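Local atomic coordinates of GMP reductase (Trypanosoma brucei brucei, PDB entry 6JIG), a protein that probably catalyses the irreversible NADPH-dependent deamination of GMP to IMP, helping to balance the cell's adenine and guanine nucleotides. Residues Ala282-Ala294 against Leu300-Val312; Asp224-Val237 against Leu248-Ile260. The protein carries 1 engineered substitution. One frame throughout, in Å; residues are numbered along the deposited sequence.

Interaction 1: residues Ala282-Ala294 against Leu300-Val312; sequences ASVDIIAGNIASA and LIDAGADGLKIGV
This contact is a right-handed beta-alpha-beta unit of the TIM barrel: strand 285-291, helix 294-302 and strand 307-310, the two strands running parallel with 23° between their directions. A288 N donates to G307 O (3.0 Å), K309 N to A288 O, I291 N to K309 O and G311 N to I291 O. D306 pairs with I286 twice: its backbone N meets I286 O, and its OD2 takes I286 N on the anti lone pair at 2.9 Å, nearly straight at 171°. The D285 carboxylate stacks on that of D306, planes 17° apart; both have outside partners, K276 for D306 and N42 and S40 for D285.

N290, preceded by a cis peptide bond, uses both ends of its amide. OD1 accepts from K309 NZ at 2.7 Å, the lysine chain folding round through three bent torsions to reach it, while ND2 gives an in-plane hydrogen to a lone pair of G311 O at 2.8 Å and also bonds D351 OD2. On the helix-facing side, L300 CD1 lies 3.5 Å from I291 CG2 and 3.7 Å from A288 CB.

Ammonium donor at one end and acceptors at the other fix which end of the N290 amide is oxygen. K309 NZ is gripped by N290 OD1 and the carboxylates of D259 and D351, which holds N290 and K309 in fixed relation beside the bound GMP that N290 touches.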
loop_
_atom_site.group_PDB
_atom_site.type_symbol
_atom_site.label_atom_id
_atom_site.label_comp_id
_atom_site.label_asym_id
_atom_site.label_seq_id
_atom_site.Cartn_x
_atom_site.Cartn_y
_atom_site.Cartn_z
ATOM N N ALA A 282 -29.443 -21.465 -44.610
ATOM C CA ALA A 282 -28.287 -21.543 -45.496
ATOM C C ALA A 282 -28.153 -20.335 -46.405
ATOM O O ALA A 282 -27.175 -20.246 -47.159
ATOM C CB ALA A 282 -28.346 -22.816 -46.338
ATOM N N SER A 283 -29.090 -19.396 -46.339
ATOM C CA SER A 283 -28.975 -18.170 -47.107
ATOM C C SER A 283 -27.942 -17.207 -46.543
ATOM O O SER A 283 -27.659 -16.200 -47.195
ATOM C CB SER A 283 -30.324 -17.464 -47.173
ATOM O OG SER A 283 -30.848 -17.282 -45.866
ATOM N N VAL A 284 -27.376 -17.470 -45.358
ATOM C CA VAL A 284 -26.359 -16.584 -44.795
ATOM C C VAL A 284 -25.128 -17.397 -44.410
ATOM O O VAL A 284 -25.207 -18.597 -44.128
ATOM C CB VAL A 284 -26.864 -15.775 -43.572
ATOM C CG1 VAL A 284 -28.122 -14.949 -43.929
ATOM C CG2 VAL A 284 -27.117 -16.679 -42.385
ATOM N N ASP A 285 -23.978 -16.727 -44.425
ATOM C CA ASP A 285 -22.731 -17.359 -44.014
ATOM C C ASP A 285 -22.830 -17.877 -42.583
ATOM O O ASP A 285 -23.409 -17.229 -41.706
ATOM C CB ASP A 285 -21.580 -16.366 -44.129
ATOM C CG ASP A 285 -21.016 -16.275 -45.538
ATOM O OD1 ASP A 285 -21.594 -16.875 -46.473
ATOM O OD2 ASP A 285 -19.999 -15.581 -45.708
ATOM N N ILE A 286 -22.248 -19.048 -42.357
ATOM C CA ILE A 286 -22.227 -19.700 -41.054
ATOM C C ILE A 286 -20.782 -19.674 -40.559
ATOM O O ILE A 286 -19.908 -20.324 -41.143
ATOM C CB ILE A 286 -22.752 -21.139 -41.126
ATOM C CG1 ILE A 286 -24.123 -21.189 -41.828
ATOM C CG2 ILE A 286 -22.859 -21.742 -39.718
ATOM C CD1 ILE A 286 -25.185 -20.335 -41.154
ATOM N N ILE A 287 -20.548 -18.933 -39.478
ATOM C CA ILE A 287 -19.257 -18.877 -38.787
ATOM C C ILE A 287 -19.344 -19.799 -37.580
ATOM O O ILE A 287 -20.421 -19.952 -36.981
ATOM C CB ILE A 287 -18.931 -17.425 -38.383
ATOM C CG1 ILE A 287 -18.892 -16.538 -39.638
ATOM C CG2 ILE A 287 -17.572 -17.327 -37.593
ATOM C CD1 ILE A 287 -18.851 -15.047 -39.345
ATOM N N ALA A 288 -18.230 -20.456 -37.236
ATOM C CA ALA A 288 -18.249 -21.413 -36.135
ATOM C C ALA A 288 -16.957 -21.325 -35.331
ATOM O O ALA A 288 -15.890 -21.043 -35.872
ATOM C CB ALA A 288 -18.424 -22.848 -36.626
ATOM N N GLY A 289 -17.080 -21.585 -34.037
ATOM C CA GLY A 289 -15.952 -21.614 -33.117
ATOM C C GLY A 289 -16.471 -22.078 -31.772
ATOM O O GLY A 289 -17.659 -22.389 -31.624
ATOM N N ASN A 290 -15.583 -22.103 -30.769
ATOM C CA ASN A 290 -14.211 -21.599 -30.864
ATOM C C ASN A 290 -13.197 -22.736 -30.922
ATOM O O ASN A 290 -13.367 -23.771 -30.269
ATOM C CB ASN A 290 -13.896 -20.697 -29.666
ATOM C CG ASN A 290 -14.252 -19.251 -29.925
ATOM O OD1 ASN A 290 -15.164 -18.960 -30.698
ATOM N ND2 ASN A 290 -13.510 -18.332 -29.308
ATOM N N ILE A 291 -12.128 -22.529 -31.690
ATOM C CA ILE A 291 -11.181 -23.588 -31.992
ATOM C C ILE A 291 -9.780 -23.034 -31.805
ATOM O O ILE A 291 -9.567 -21.825 -31.730
ATOM C CB ILE A 291 -11.339 -24.141 -33.422
ATOM C CG1 ILE A 291 -11.079 -23.038 -34.434
ATOM C CG2 ILE A 291 -12.727 -24.783 -33.620
ATOM C CD1 ILE A 291 -10.792 -23.565 -35.840
ATOM N N ALA A 292 -8.819 -23.943 -31.760
ATOM C CA ALA A 292 -7.446 -23.474 -31.563
ATOM C C ALA A 292 -6.412 -24.419 -32.157
ATOM O O ALA A 292 -5.251 -24.343 -31.746
ATOM C CB ALA A 292 -7.164 -23.263 -30.067
ATOM N N SER A 293 -6.773 -25.294 -33.095
ATOM C CA SER A 293 -5.833 -26.241 -33.684
ATOM C C SER A 293 -6.100 -26.380 -35.174
ATOM O O SER A 293 -7.211 -26.136 -35.654
ATOM C CB SER A 293 -5.920 -27.628 -33.026
ATOM O OG SER A 293 -7.124 -28.290 -33.400
ATOM N N ALA A 294 -5.058 -26.803 -35.900
ATOM C CA ALA A 294 -5.208 -27.051 -37.328
ATOM C C ALA A 294 -6.245 -28.134 -37.593
ATOM O O ALA A 294 -7.052 -28.022 -38.527
ATOM C CB ALA A 294 -3.856 -27.430 -37.931
ATOM N N LEU A 300 -14.098 -28.080 -38.978
ATOM C CA LEU A 300 -15.187 -27.128 -39.129
ATOM C C LEU A 300 -15.323 -26.681 -40.582
ATOM O O LEU A 300 -16.443 -26.511 -41.077
ATOM C CB LEU A 300 -14.992 -25.930 -38.195
ATOM C CG LEU A 300 -15.273 -26.157 -36.695
ATOM C CD1 LEU A 300 -15.332 -24.819 -35.984
ATOM C CD2 LEU A 300 -16.573 -26.895 -36.484
ATOM N N ILE A 301 -14.200 -26.513 -41.287
ATOM C CA ILE A 301 -14.275 -26.191 -42.711
ATOM C C ILE A 301 -14.949 -27.326 -43.482
ATOM O O ILE A 301 -15.810 -27.090 -44.339
ATOM C CB ILE A 301 -12.879 -25.881 -43.275
ATOM C CG1 ILE A 301 -12.315 -24.597 -42.647
ATOM C CG2 ILE A 301 -12.944 -25.748 -44.800
ATOM C CD1 ILE A 301 -10.847 -24.397 -42.926
ATOM N N ASP A 302 -14.561 -28.572 -43.195
ATOM C CA ASP A 302 -15.185 -29.718 -43.856
ATOM C C ASP A 302 -16.673 -29.811 -43.535
ATOM O O ASP A 302 -17.451 -30.333 -44.344
ATOM C CB ASP A 302 -14.480 -31.017 -43.443
ATOM C CG ASP A 302 -13.101 -31.171 -44.071
ATOM O OD1 ASP A 302 -12.760 -30.424 -45.008
ATOM O OD2 ASP A 302 -12.346 -32.051 -43.608
ATOM N N ALA A 303 -17.091 -29.325 -42.364
ATOM C CA ALA A 303 -18.512 -29.303 -42.043
ATOM C C ALA A 303 -19.262 -28.200 -42.779
ATOM O O ALA A 303 -20.495 -28.172 -42.712
ATOM C CB ALA A 303 -18.724 -29.155 -40.534
ATOM N N GLY A 304 -18.555 -27.310 -43.475
ATOM C CA GLY A 304 -19.166 -26.256 -44.258
ATOM C C GLY A 304 -19.040 -24.838 -43.723
ATOM O O GLY A 304 -19.669 -23.933 -44.288
ATOM N N ALA A 305 -18.244 -24.602 -42.672
ATOM C CA ALA A 305 -18.133 -23.258 -42.112
ATOM C C ALA A 305 -17.635 -22.255 -43.145
ATOM O O ALA A 305 -16.679 -22.512 -43.882
ATOM C CB ALA A 305 -17.185 -23.254 -40.900
ATOM N N ASP A 306 -18.283 -21.089 -43.179
ATOM C CA ASP A 306 -17.844 -19.955 -43.982
ATOM C C ASP A 306 -16.852 -19.048 -43.261
ATOM O O ASP A 306 -16.300 -18.138 -43.886
ATOM C CB ASP A 306 -19.053 -19.121 -44.411
ATOM C CG ASP A 306 -20.037 -19.933 -45.224
ATOM O OD1 ASP A 306 -19.657 -20.314 -46.345
ATOM O OD2 ASP A 306 -21.146 -20.225 -44.725
ATOM N N GLY A 307 -16.658 -19.240 -41.961
ATOM C CA GLY A 307 -15.648 -18.510 -41.214
ATOM C C GLY A 307 -15.384 -19.257 -39.925
ATOM O O GLY A 307 -16.225 -20.037 -39.467
ATOM N N LEU A 308 -14.199 -19.031 -39.348
ATOM C CA LEU A 308 -13.781 -19.709 -38.121
ATOM C C LEU A 308 -13.474 -18.681 -37.046
ATOM O O LEU A 308 -12.915 -17.618 -37.334
ATOM C CB LEU A 308 -12.537 -20.578 -38.341
ATOM C CG LEU A 308 -12.687 -21.652 -39.411
ATOM C CD1 LEU A 308 -11.348 -22.327 -39.714
ATOM C CD2 LEU A 308 -13.713 -22.666 -38.949
ATOM N N LYS A 309 -13.850 -18.983 -35.807
ATOM C CA LYS A 309 -13.534 -18.096 -34.693
ATOM C C LYS A 309 -12.507 -18.812 -33.815
ATOM O O LYS A 309 -12.748 -19.935 -33.365
ATOM C CB LYS A 309 -14.787 -17.697 -33.901
ATOM C CG LYS A 309 -14.521 -16.493 -32.957
ATOM C CD LYS A 309 -15.720 -15.529 -32.848
ATOM C CE LYS A 309 -16.902 -16.163 -32.114
ATOM N NZ LYS A 309 -16.528 -16.626 -30.717
ATOM N N ILE A 310 -11.359 -18.170 -33.606
ATOM C CA ILE A 310 -10.177 -18.797 -33.017
ATOM C C ILE A 310 -10.011 -18.261 -31.608
ATOM O O ILE A 310 -9.935 -17.043 -31.420
ATOM C CB ILE A 310 -8.900 -18.490 -33.824
ATOM C CG1 ILE A 310 -9.093 -18.749 -35.317
ATOM C CG2 ILE A 310 -7.662 -19.192 -33.213
ATOM C CD1 ILE A 310 -9.620 -20.081 -35.653
ATOM N N GLY A 311 -9.923 -19.163 -30.627
ATOM C CA GLY A 311 -9.544 -18.754 -29.285
ATOM C C GLY A 311 -10.159 -19.646 -28.225
ATOM O O GLY A 311 -11.383 -19.676 -28.086
ATOM N N VAL A 312 -9.330 -20.385 -27.487
ATOM C CA VAL A 312 -9.792 -21.209 -26.366
ATOM C C VAL A 312 -9.080 -20.698 -25.116
ATOM O O VAL A 312 -7.885 -20.954 -24.921
ATOM C CB VAL A 312 -9.530 -22.702 -26.605
ATOM C CG1 VAL A 312 -9.979 -23.543 -25.386
ATOM C CG2 VAL A 312 -10.266 -23.170 -27.854
#

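Interaction 2: residues Asp224-Val237 against Leu248-Ile260; sequences DSRGRLLVGAAVGV and LVEAGADVLVVDI
D254 reaches across to V231 with both backbone and side chain. The contact lies in the beta-alpha-beta unit of strand 232-235, helix 239-251 and strand 255-259, part of the TIM barrel. D254 N donates to V231 O (2.9 Å, 166°), and D254 OD2 accepts V231 N through the anti lone pair. CG stands anti to the carbonyl carbon (chi1 -63°), which carries the carboxylate back over the neighbouring chain; there L230 CD2 crosses it at about a right angle, 3.4 Å from D254 CG.

Beyond this clamp the parallel strands are bonded by A233 N to V255 O, V257 N to A233 O, V235 N to V257 O and D259 N to V235 O. On the face turned to helix 239-251, L248 CD1 is wedged between A233 CB and V235 CG1, 3.6 Å from each. V235 has chi1 -58°, an orientation that sends CG1 to the leucine and CG2 toward V258 CG2. Further along, V237 CG1 sits 3.7 Å from V258 CG1 and 3.8 Å from I260 CG2, crossing both side chains nearly perpendicularly.

D224 OD1 takes R226 N and R228 N from opposite faces of its carboxylate, forming an Asx turn with the former; OD2 forms a salt bridge with R228 NE, which meets its syn lone pair at 2.7 Å. K92 bridges D224 OD2 and D254 OD2, so its positive charge, with that of R228, probably offsets the repulsion between the two acids.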
loop_
_atom_site.group_PDB
_atom_site.type_symbol
_atom_site.label_atom_id
_atom_site.label_comp_id
_atom_site.label_asym_id
_atom_site.label_seq_id
_atom_site.Cartn_x
_atom_site.Cartn_y
_atom_site.Cartn_z
ATOM N N ASP A 224 -25.949 -3.903 -45.812
ATOM C CA ASP A 224 -26.545 -4.971 -46.611
ATOM C C ASP A 224 -27.042 -4.398 -47.942
ATOM O O ASP A 224 -26.852 -3.219 -48.244
ATOM C CB ASP A 224 -27.656 -5.697 -45.841
ATOM C CG ASP A 224 -28.895 -4.820 -45.559
ATOM O OD1 ASP A 224 -29.092 -3.767 -46.206
ATOM O OD2 ASP A 224 -29.680 -5.205 -44.663
ATOM N N SER A 225 -27.691 -5.242 -48.751
ATOM C CA SER A 225 -28.070 -4.830 -50.104
ATOM C C SER A 225 -29.152 -3.753 -50.110
ATOM O O SER A 225 -29.348 -3.095 -51.138
ATOM C CB SER A 225 -28.547 -6.036 -50.918
ATOM O OG SER A 225 -29.723 -6.611 -50.365
ATOM N N ARG A 226 -29.850 -3.560 -48.997
ATOM C CA ARG A 226 -30.881 -2.539 -48.883
ATOM C C ARG A 226 -30.355 -1.238 -48.287
ATOM O O ARG A 226 -31.136 -0.306 -48.060
ATOM C CB ARG A 226 -32.051 -3.085 -48.059
ATOM C CG ARG A 226 -32.770 -4.257 -48.765
ATOM C CD ARG A 226 -33.667 -5.062 -47.838
ATOM N NE ARG A 226 -34.544 -4.186 -47.071
ATOM C CZ ARG A 226 -35.500 -4.608 -46.253
ATOM N NH1 ARG A 226 -35.715 -5.907 -46.092
ATOM N NH2 ARG A 226 -36.241 -3.730 -45.586
ATOM N N GLY A 227 -29.052 -1.144 -48.048
ATOM C CA GLY A 227 -28.492 0.035 -47.424
ATOM C C GLY A 227 -28.675 0.094 -45.924
ATOM O O GLY A 227 -28.473 1.159 -45.336
ATOM N N ARG A 228 -29.058 -1.012 -45.288
ATOM C CA ARG A 228 -29.141 -1.072 -43.836
ATOM C C ARG A 228 -27.826 -1.605 -43.259
ATOM O O ARG A 228 -27.049 -2.270 -43.942
ATOM C CB ARG A 228 -30.297 -1.960 -43.390
ATOM C CG ARG A 228 -31.599 -1.777 -44.208
ATOM C CD ARG A 228 -32.612 -2.823 -43.819
ATOM N NE ARG A 228 -32.170 -4.186 -44.121
ATOM C CZ ARG A 228 -32.867 -5.281 -43.822
ATOM N NH1 ARG A 228 -34.049 -5.180 -43.219
ATOM N NH2 ARG A 228 -32.397 -6.481 -44.130
ATOM N N LEU A 229 -27.611 -1.342 -41.972
ATOM C CA LEU A 229 -26.363 -1.754 -41.327
ATOM C C LEU A 229 -26.250 -3.275 -41.229
ATOM O O LEU A 229 -27.216 -3.968 -40.900
ATOM C CB LEU A 229 -26.265 -1.132 -39.933
ATOM C CG LEU A 229 -26.168 0.404 -39.960
ATOM C CD1 LEU A 229 -26.326 0.985 -38.552
ATOM C CD2 LEU A 229 -24.849 0.835 -40.572
ATOM N N LEU A 230 -25.051 -3.789 -41.516
ATOM C CA LEU A 230 -24.755 -5.207 -41.348
ATOM C C LEU A 230 -24.719 -5.578 -39.871
ATOM O O LEU A 230 -24.293 -4.787 -39.027
ATOM C CB LEU A 230 -23.397 -5.556 -41.957
ATOM C CG LEU A 230 -23.132 -5.785 -43.441
ATOM C CD1 LEU A 230 -21.711 -6.381 -43.556
ATOM C CD2 LEU A 230 -24.151 -6.702 -44.065
ATOM N N VAL A 231 -25.148 -6.797 -39.564
ATOM C CA VAL A 231 -25.121 -7.281 -38.182
ATOM C C VAL A 231 -25.216 -8.804 -38.181
ATOM O O VAL A 231 -25.951 -9.400 -38.977
ATOM C CB VAL A 231 -26.242 -6.619 -37.342
ATOM C CG1 VAL A 231 -27.646 -6.948 -37.915
ATOM C CG2 VAL A 231 -26.134 -7.029 -35.878
ATOM N N GLY A 232 -24.461 -9.436 -37.278
ATOM C CA GLY A 232 -24.524 -10.866 -37.074
ATOM C C GLY A 232 -25.184 -11.211 -35.747
ATOM O O GLY A 232 -25.483 -10.349 -34.921
ATOM N N ALA A 233 -25.408 -12.508 -35.555
ATOM C CA ALA A 233 -26.052 -12.998 -34.348
ATOM C C ALA A 233 -25.511 -14.376 -34.002
ATOM O O ALA A 233 -25.273 -15.197 -34.897
ATOM C CB ALA A 233 -27.577 -13.047 -34.525
ATOM N N ALA A 234 -25.309 -14.618 -32.698
ATOM C CA ALA A 234 -24.805 -15.883 -32.192
ATOM C C ALA A 234 -25.951 -16.843 -31.902
ATOM O O ALA A 234 -27.045 -16.428 -31.510
ATOM C CB ALA A 234 -23.994 -15.676 -30.909
ATOM N N VAL A 235 -25.683 -18.131 -32.119
ATOM C CA VAL A 235 -26.545 -19.244 -31.729
ATOM C C VAL A 235 -25.685 -20.325 -31.090
ATOM O O VAL A 235 -24.474 -20.398 -31.304
ATOM C CB VAL A 235 -27.311 -19.851 -32.920
ATOM C CG1 VAL A 235 -28.156 -18.793 -33.607
ATOM C CG2 VAL A 235 -26.334 -20.525 -33.895
ATOM N N GLY A 236 -26.338 -21.188 -30.321
ATOM C CA GLY A 236 -25.712 -22.355 -29.733
ATOM C C GLY A 236 -25.870 -23.583 -30.603
ATOM O O GLY A 236 -26.023 -23.493 -31.825
ATOM N N VAL A 237 -25.839 -24.756 -29.967
ATOM C CA VAL A 237 -25.781 -26.000 -30.725
ATOM C C VAL A 237 -26.890 -26.944 -30.278
ATOM O O VAL A 237 -26.893 -28.123 -30.651
ATOM C CB VAL A 237 -24.410 -26.687 -30.582
ATOM C CG1 VAL A 237 -23.305 -25.786 -31.136
ATOM C CG2 VAL A 237 -24.146 -27.058 -29.124
ATOM N N LEU A 248 -33.682 -15.601 -36.429
ATOM C CA LEU A 248 -32.693 -14.543 -36.615
ATOM C C LEU A 248 -32.509 -14.209 -38.089
ATOM O O LEU A 248 -32.413 -13.031 -38.460
ATOM C CB LEU A 248 -31.351 -14.960 -36.008
ATOM C CG LEU A 248 -31.268 -14.983 -34.482
ATOM C CD1 LEU A 248 -30.010 -15.722 -34.029
ATOM C CD2 LEU A 248 -31.280 -13.557 -33.942
ATOM N N VAL A 249 -32.427 -15.233 -38.941
ATOM C CA VAL A 249 -32.272 -14.982 -40.370
ATOM C C VAL A 249 -33.492 -14.245 -40.913
ATOM O O VAL A 249 -33.363 -13.290 -41.689
ATOM C CB VAL A 249 -32.005 -16.300 -41.120
ATOM C CG1 VAL A 249 -31.999 -16.077 -42.627
ATOM C CG2 VAL A 249 -30.648 -16.874 -40.694
ATOM N N GLU A 250 -34.691 -14.644 -40.471
ATOM C CA GLU A 250 -35.910 -13.932 -40.862
ATOM C C GLU A 250 -35.881 -12.480 -40.415
ATOM O O GLU A 250 -36.415 -11.604 -41.107
ATOM C CB GLU A 250 -37.134 -14.627 -40.274
ATOM C CG GLU A 250 -37.528 -15.873 -41.024
ATOM C CD GLU A 250 -38.546 -16.708 -40.276
ATOM O OE1 GLU A 250 -39.030 -16.263 -39.204
ATOM O OE2 GLU A 250 -38.856 -17.815 -40.773
ATOM N N ALA A 251 -35.265 -12.202 -39.264
ATOM C CA ALA A 251 -35.184 -10.836 -38.770
ATOM C C ALA A 251 -34.140 -10.009 -39.503
ATOM O O ALA A 251 -34.149 -8.781 -39.376
ATOM C CB ALA A 251 -34.894 -10.829 -37.266
ATOM N N GLY A 252 -33.247 -10.641 -40.262
ATOM C CA GLY A 252 -32.324 -9.881 -41.082
ATOM C C GLY A 252 -30.852 -10.160 -40.818
ATOM O O GLY A 252 -29.996 -9.484 -41.399
ATOM N N ALA A 253 -30.547 -11.133 -39.950
ATOM C CA ALA A 253 -29.153 -11.482 -39.655
ATOM C C ALA A 253 -28.372 -11.676 -40.946
ATOM O O ALA A 253 -28.797 -12.413 -41.839
ATOM C CB ALA A 253 -29.090 -12.763 -38.815
ATOM N N ASP A 254 -27.231 -11.010 -41.044
ATOM C CA ASP A 254 -26.392 -11.122 -42.225
ATOM C C ASP A 254 -25.418 -12.288 -42.153
ATOM O O ASP A 254 -24.980 -12.781 -43.200
ATOM C CB ASP A 254 -25.635 -9.813 -42.433
ATOM C CG ASP A 254 -26.571 -8.655 -42.692
ATOM O OD1 ASP A 254 -27.197 -8.671 -43.775
ATOM O OD2 ASP A 254 -26.715 -7.756 -41.819
ATOM N N VAL A 255 -25.064 -12.723 -40.941
ATOM C CA VAL A 255 -24.281 -13.932 -40.704
ATOM C C VAL A 255 -24.755 -14.524 -39.392
ATOM O O VAL A 255 -25.264 -13.819 -38.513
ATOM C CB VAL A 255 -22.747 -13.689 -40.628
ATOM C CG1 VAL A 255 -22.196 -13.216 -41.945
ATOM C CG2 VAL A 255 -22.408 -12.684 -39.531
ATOM N N LEU A 256 -24.581 -15.827 -39.258
ATOM C CA LEU A 256 -24.803 -16.503 -37.992
ATOM C C LEU A 256 -23.462 -16.975 -37.447
ATOM O O LEU A 256 -22.574 -17.369 -38.208
ATOM C CB LEU A 256 -25.729 -17.709 -38.154
ATOM C CG LEU A 256 -27.172 -17.406 -38.551
ATOM C CD1 LEU A 256 -27.900 -18.704 -38.823
ATOM C CD2 LEU A 256 -27.863 -16.611 -37.456
ATOM N N VAL A 257 -23.325 -16.956 -36.125
ATOM C CA VAL A 257 -22.097 -17.407 -35.474
ATOM C C VAL A 257 -22.459 -18.529 -34.511
ATOM O O VAL A 257 -23.070 -18.280 -33.465
ATOM C CB VAL A 257 -21.375 -16.270 -34.740
ATOM C CG1 VAL A 257 -20.079 -16.796 -34.092
ATOM C CG2 VAL A 257 -21.105 -15.091 -35.688
ATOM N N VAL A 258 -22.079 -19.756 -34.857
ATOM C CA VAL A 258 -22.180 -20.890 -33.942
ATOM C C VAL A 258 -21.055 -20.751 -32.931
ATOM O O VAL A 258 -19.882 -20.781 -33.305
ATOM C CB VAL A 258 -22.066 -22.225 -34.690
ATOM C CG1 VAL A 258 -22.094 -23.376 -33.698
ATOM C CG2 VAL A 258 -23.164 -22.354 -35.703
ATOM N N ASP A 259 -21.402 -20.618 -31.651
ATOM C CA ASP A 259 -20.406 -20.224 -30.654
ATOM C C ASP A 259 -20.559 -21.088 -29.415
ATOM O O ASP A 259 -21.522 -20.929 -28.658
ATOM C CB ASP A 259 -20.529 -18.740 -30.302
ATOM C CG ASP A 259 -19.303 -18.218 -29.553
ATOM O OD1 ASP A 259 -18.429 -19.037 -29.191
ATOM O OD2 ASP A 259 -19.205 -17.003 -29.310
ATOM N N ILE A 260 -19.603 -21.997 -29.209
ATOM C CA ILE A 260 -19.491 -22.747 -27.967
ATOM C C ILE A 260 -18.018 -22.818 -27.583
ATOM O O ILE A 260 -17.122 -22.646 -28.412
ATOM C CB ILE A 260 -20.090 -24.166 -28.059
ATOM C CG1 ILE A 260 -19.463 -24.964 -29.196
ATOM C CG2 ILE A 260 -21.618 -24.109 -28.200
ATOM C CD1 ILE A 260 -19.940 -26.420 -29.161
#

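How the interactions relate
Both contacts belong to the closed eight-stranded parallel barrel of the catalytic domain, their centres 15 Å apart. Along the chain, interaction 2 (224-237 with 248-260) is complete before interaction 1 (282-294 with 300-312) begins, and helix 266-277 lies between them, touching side chains of both. Strands 255-259 and 285-291 are neighbours in the sheet, so the two units join directly: I287 N lies 2.9 Å from L256 O and I287 O 2.7 Å from V258 N, probable hydrogen bonds. Four consecutive barrel strands result. Near their C-terminal ends, the D259 carboxylate, also hydrogen-bonded by N53, reaches K309 of interaction 1, which places interaction 2 beside the GMP pocket.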